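Local coordinates for aminopeptidase C (Lactobacillus rhamnosus, PDB 4K7C), which probably removes amino acids from the N-termini of peptides as a cysteine aminopeptidase of the papain-like C1 family, at residues 121-125 and 126-130; 416-419 and 420-424. One frame throughout, in Å; residues are numbered along the deposited sequence.

Interaction 1 (121-125 and 126-130); sequences QPLDS and RKVAF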
loop_
_atom_site.group_PDB
_atom_site.type_symbol
_atom_site.label_atom_id
_atom_site.label_comp_id
_atom_site.label_asym_id
_atom_site.label_seq_id
_atom_site.Cartn_x
_atom_site.Cartn_y
_atom_site.Cartn_z
ATOM N N GLN A 121 -31.831 -20.523 41.069
ATOM C CA GLN A 121 -30.812 -21.532 40.886
ATOM C C GLN A 121 -29.445 -20.945 41.185
ATOM O O GLN A 121 -29.189 -19.737 41.037
ATOM C CB GLN A 121 -30.863 -22.119 39.455
ATOM C CG GLN A 121 -32.194 -22.779 39.096
ATOM C CD GLN A 121 -32.336 -23.007 37.587
ATOM O OE1 GLN A 121 -31.337 -23.181 36.884
ATOM N NE2 GLN A 121 -33.574 -23.004 37.079
ATOM N N PRO A 122 -28.535 -21.783 41.668
ATOM C CA PRO A 122 -27.229 -21.269 42.028
ATOM C C PRO A 122 -26.553 -20.587 40.838
ATOM O O PRO A 122 -26.662 -21.073 39.681
ATOM C CB PRO A 122 -26.462 -22.530 42.463
ATOM C CG PRO A 122 -27.533 -23.507 42.823
ATOM C CD PRO A 122 -28.639 -23.237 41.849
ATOM N N LEU A 123 -25.832 -19.526 41.146
ATOM C CA LEU A 123 -25.021 -18.784 40.163
ATOM C C LEU A 123 -23.998 -19.631 39.381
ATOM O O LEU A 123 -23.754 -19.375 38.186
ATOM C CB LEU A 123 -24.325 -17.645 40.874
ATOM C CG LEU A 123 -23.835 -16.396 40.158
ATOM C CD1 LEU A 123 -24.943 -15.686 39.318
ATOM C CD2 LEU A 123 -23.213 -15.449 41.178
ATOM N N ASP A 124 -23.389 -20.600 40.088
ATOM C CA ASP A 124 -22.462 -21.544 39.497
ATOM C C ASP A 124 -23.081 -22.795 38.858
ATOM O O ASP A 124 -22.345 -23.750 38.438
ATOM C CB ASP A 124 -21.360 -21.952 40.564
ATOM C CG ASP A 124 -21.912 -22.733 41.796
ATOM O OD1 ASP A 124 -23.095 -23.125 41.867
ATOM O OD2 ASP A 124 -21.132 -22.899 42.750
ATOM N N SER A 125 -24.422 -22.841 38.793
ATOM C CA SER A 125 -25.076 -23.958 38.120
ATOM C C SER A 125 -24.803 -23.895 36.599
ATOM O O SER A 125 -24.542 -22.886 36.063
ATOM C CB SER A 125 -26.559 -23.970 38.418
ATOM O OG SER A 125 -27.210 -22.838 37.857
ATOM N N ARG A 126 -24.806 -25.028 35.939
ATOM C CA ARG A 126 -24.475 -25.090 34.548
ATOM C C ARG A 126 -25.349 -24.172 33.673
ATOM O O ARG A 126 -24.841 -23.494 32.770
ATOM C CB ARG A 126 -24.543 -26.518 34.089
ATOM C CG ARG A 126 -23.862 -26.749 32.738
ATOM C CD ARG A 126 -23.865 -28.221 32.419
ATOM N NE ARG A 126 -23.232 -28.445 31.140
ATOM C CZ ARG A 126 -23.106 -29.626 30.578
ATOM N NH1 ARG A 126 -23.656 -30.714 31.127
ATOM N NH2 ARG A 126 -22.508 -29.719 29.432
ATOM N N LYS A 127 -26.643 -24.102 33.950
ATOM C CA LYS A 127 -27.508 -23.298 33.090
ATOM C C LYS A 127 -27.314 -21.792 33.357
ATOM O O LYS A 127 -27.411 -20.987 32.426
ATOM C CB LYS A 127 -28.985 -23.724 33.290
ATOM C CG LYS A 127 -29.359 -25.008 32.609
ATOM C CD LYS A 127 -30.841 -25.304 32.935
ATOM C CE LYS A 127 -31.234 -26.731 32.601
ATOM N NZ LYS A 127 -32.700 -26.937 32.905
ATOM N N VAL A 128 -27.088 -21.380 34.607
ATOM C CA VAL A 128 -26.894 -19.959 34.917
ATOM C C VAL A 128 -25.545 -19.554 34.321
ATOM O O VAL A 128 -25.424 -18.531 33.635
ATOM C CB VAL A 128 -27.027 -19.595 36.413
ATOM C CG1 VAL A 128 -26.683 -18.144 36.637
ATOM C CG2 VAL A 128 -28.489 -19.906 36.828
ATOM N N ALA A 129 -24.559 -20.467 34.451
ATOM C CA ALA A 129 -23.216 -20.140 33.897
ATOM C C ALA A 129 -23.305 -19.992 32.396
ATOM O O ALA A 129 -22.659 -19.107 31.847
ATOM C CB ALA A 129 -22.198 -21.194 34.226
ATOM N N PHE A 130 -24.092 -20.827 31.743
ATOM C CA PHE A 130 -24.230 -20.772 30.248
ATOM C C PHE A 130 -24.849 -19.469 29.750
ATOM O O PHE A 130 -24.359 -18.835 28.797
ATOM C CB PHE A 130 -25.067 -21.969 29.831
ATOM C CG PHE A 130 -25.269 -22.062 28.362
ATOM C CD1 PHE A 130 -24.303 -22.607 27.572
ATOM C CD2 PHE A 130 -26.401 -21.538 27.792
ATOM C CE1 PHE A 130 -24.475 -22.674 26.217
ATOM C CE2 PHE A 130 -26.590 -21.618 26.430
ATOM C CZ PHE A 130 -25.611 -22.178 25.655
#
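Val-128 packs against Leu-123 and Ser-125 where a type I beta turn, Pro-122 to Ser-125, runs directly into helix 126-133 with Ser-125 as its N-cap residue. The two methyl branches of Val-128 both lie on the turn but touch different residues. CG1, anti to the backbone N (chi1 175°), meets Leu-123, 3.5 Å from its O and 4.0 Å from its CD1, the two side chains crossing at about a right angle. CG2 lies 3.4 Å from OG of Ser-125 and 4.2 Å from CB of Gln-121. With chi1 at 66°, the hydroxyl of Ser-125 sits between its own N and carbonyl carbon and turns back into the loop. There it donates to O of Pro-122 at 2.6 Å, in the carbonyl plane; because N of Ser-125 also donates to that oxygen, two bonds from one residue fix the turn. Arg-126 and Lys-127 lead away: Lys-127 forms a salt bridge with Glu-280, while NH1 of Arg-126 hydrogen-bonds to the backbone O of Asp-124 of the second subunit, the reverse pair forming too, and Arg-126 has a cation-pi contact with Trp-439. The first helical turn closes with N of Ala-129 donating to O of Ser-125 at 2.9 Å, its N-H...O angle 162°.

Interaction 2 (416-419 and 420-424); sequences KYLP and AELQD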
loop_
_atom_site.group_PDB
_atom_site.type_symbol
_atom_site.label_atom_id
_atom_site.label_comp_id
_atom_site.label_asym_id
_atom_site.label_seq_id
_atom_site.Cartn_x
_atom_site.Cartn_y
_atom_site.Cartn_z
ATOM N N LYS A 416 -44.462 -27.496 1.693
ATOM C CA LYS A 416 -45.113 -28.118 0.574
ATOM C C LYS A 416 -44.264 -29.161 -0.183
ATOM O O LYS A 416 -44.787 -29.923 -0.963
ATOM C CB LYS A 416 -45.531 -27.069 -0.419
ATOM C CG LYS A 416 -44.397 -26.369 -1.107
ATOM C CD LYS A 416 -44.963 -25.161 -1.807
ATOM C CE LYS A 416 -43.955 -24.524 -2.696
ATOM N NZ LYS A 416 -44.731 -23.621 -3.614
ATOM N N TYR A 417 -42.932 -29.149 0.017
ATOM C CA TYR A 417 -42.059 -30.123 -0.638
ATOM C C TYR A 417 -41.949 -31.359 0.199
ATOM O O TYR A 417 -41.395 -32.339 -0.270
ATOM C CB TYR A 417 -40.648 -29.510 -0.813
ATOM C CG TYR A 417 -40.640 -28.349 -1.707
ATOM C CD1 TYR A 417 -41.137 -28.453 -3.036
ATOM C CD2 TYR A 417 -40.150 -27.138 -1.281
ATOM C CE1 TYR A 417 -41.141 -27.361 -3.877
ATOM C CE2 TYR A 417 -40.166 -26.036 -2.096
ATOM C CZ TYR A 417 -40.657 -26.151 -3.387
ATOM O OH TYR A 417 -40.693 -25.059 -4.196
ATOM N N LEU A 418 -42.462 -31.312 1.442
ATOM C CA LEU A 418 -42.374 -32.429 2.383
ATOM C C LEU A 418 -43.481 -33.483 2.135
ATOM O O LEU A 418 -44.605 -33.118 1.933
ATOM C CB LEU A 418 -42.559 -31.942 3.796
ATOM C CG LEU A 418 -41.540 -31.043 4.484
ATOM C CD1 LEU A 418 -41.872 -30.837 5.969
ATOM C CD2 LEU A 418 -40.234 -31.740 4.393
ATOM N N PRO A 419 -43.153 -34.788 2.275
ATOM C CA PRO A 419 -44.143 -35.857 2.248
ATOM C C PRO A 419 -45.166 -35.625 3.334
ATOM O O PRO A 419 -44.877 -35.036 4.379
ATOM C CB PRO A 419 -43.308 -37.117 2.574
ATOM C CG PRO A 419 -41.930 -36.779 2.128
ATOM C CD PRO A 419 -41.787 -35.328 2.491
ATOM N N ALA A 420 -46.389 -36.090 3.097
ATOM C CA ALA A 420 -47.454 -35.911 4.076
ATOM C C ALA A 420 -47.101 -36.392 5.467
ATOM O O ALA A 420 -47.457 -35.770 6.462
ATOM C CB ALA A 420 -48.716 -36.666 3.582
ATOM N N GLU A 421 -46.453 -37.549 5.543
ATOM C CA GLU A 421 -46.018 -38.128 6.809
ATOM C C GLU A 421 -45.201 -37.096 7.649
ATOM O O GLU A 421 -45.367 -36.978 8.882
ATOM C CB GLU A 421 -45.116 -39.337 6.526
ATOM C CG GLU A 421 -44.522 -39.869 7.813
ATOM C CD GLU A 421 -43.474 -40.964 7.648
ATOM O OE1 GLU A 421 -43.086 -41.346 6.506
ATOM O OE2 GLU A 421 -43.063 -41.443 8.702
ATOM N N LEU A 422 -44.341 -36.360 6.949
ATOM C CA LEU A 422 -43.509 -35.335 7.641
ATOM C C LEU A 422 -44.272 -34.057 7.907
ATOM O O LEU A 422 -44.097 -33.475 8.907
ATOM C CB LEU A 422 -42.160 -35.097 6.943
ATOM C CG LEU A 422 -41.245 -36.304 6.657
ATOM C CD1 LEU A 422 -39.955 -35.829 6.034
ATOM C CD2 LEU A 422 -40.955 -37.051 7.947
ATOM N N GLN A 423 -45.192 -33.673 7.035
ATOM C CA GLN A 423 -46.126 -32.603 7.389
ATOM C C GLN A 423 -46.905 -32.894 8.616
ATOM O O GLN A 423 -47.138 -31.987 9.419
ATOM C CB GLN A 423 -47.008 -32.238 6.213
ATOM C CG GLN A 423 -46.177 -31.832 5.007
ATOM C CD GLN A 423 -46.986 -31.189 3.906
ATOM O OE1 GLN A 423 -47.778 -30.318 4.182
ATOM N NE2 GLN A 423 -46.699 -31.502 2.685
ATOM N N ASP A 424 -47.212 -34.178 8.836
ATOM C CA ASP A 424 -47.956 -34.599 10.024
ATOM C C ASP A 424 -47.165 -34.648 11.303
ATOM O O ASP A 424 -47.663 -34.264 12.384
ATOM C CB ASP A 424 -48.580 -35.994 9.773
ATOM C CG ASP A 424 -49.797 -35.957 8.808
ATOM O OD1 ASP A 424 -50.468 -34.934 8.663
ATOM O OD2 ASP A 424 -50.085 -36.985 8.182
#
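Gln-423 reaches back from the first turn of helix 420-429 to the loop before it, its NE2 donating to the backbone O of Leu-418 at 2.7 Å. The N-H...O angle of 163° makes this a nearly straight bond; the acceptor lies close to the amide plane of Gln-423, whereas the donor is tilted 23° from the carbonyl plane of Leu-418. CG of Gln-423, anti to the carbonyl carbon (chi1 -57°), starts an extended chain that carries the amide back past the N-cap residue, Pro-419. A backbone bond reinforces the link: N of Gln-423 donates to O of Pro-419 at 3.0 Å. The same oxygen receives a weak, bent bond from N of Leu-422.

Apolar contacts flank these bonds. CG of Gln-423 rests on CB of Leu-418 at 3.8 Å, and the side chains of Pro-419 and Leu-422 lie side by side, pointing the same way, with CD of the proline 4.0 Å from CD1 of the leucine. Leu-418 adds a looser approach of its CD1 to CB of Leu-422. Both leucines are buried, Leu-418 against Leu-304 of helix 298-310 and Leu-422 against Leu-296 and Lys-274. The contact lies where the chain passes from strand 408-414, through a short 3-10 segment, into helix 420-429 beside helix 298-310, with Tyr-417 touching Gln-308 on that same helix.

In the fold
Interactions 1 and 2 both mark the start of a helix, yet they are separate: their centres lie 39 Å apart, their nearest atoms about 26 Å, and they do not touch. Interaction 1 is a surface contact and interaction 2 partly buried, their centres 26 Å and 25 Å from that of the chain. At 121-130 the N-cap side chain turns back into the preceding loop, whereas at 416-424 a side chain within the helix reaches back across a proline N-cap. Interaction 1 meets the second subunit; no other chain of the assembly touches interaction 2. In papain-like peptidases the catalytic cysteine begins a central helix, here probably 70-87; neither contact lies on it.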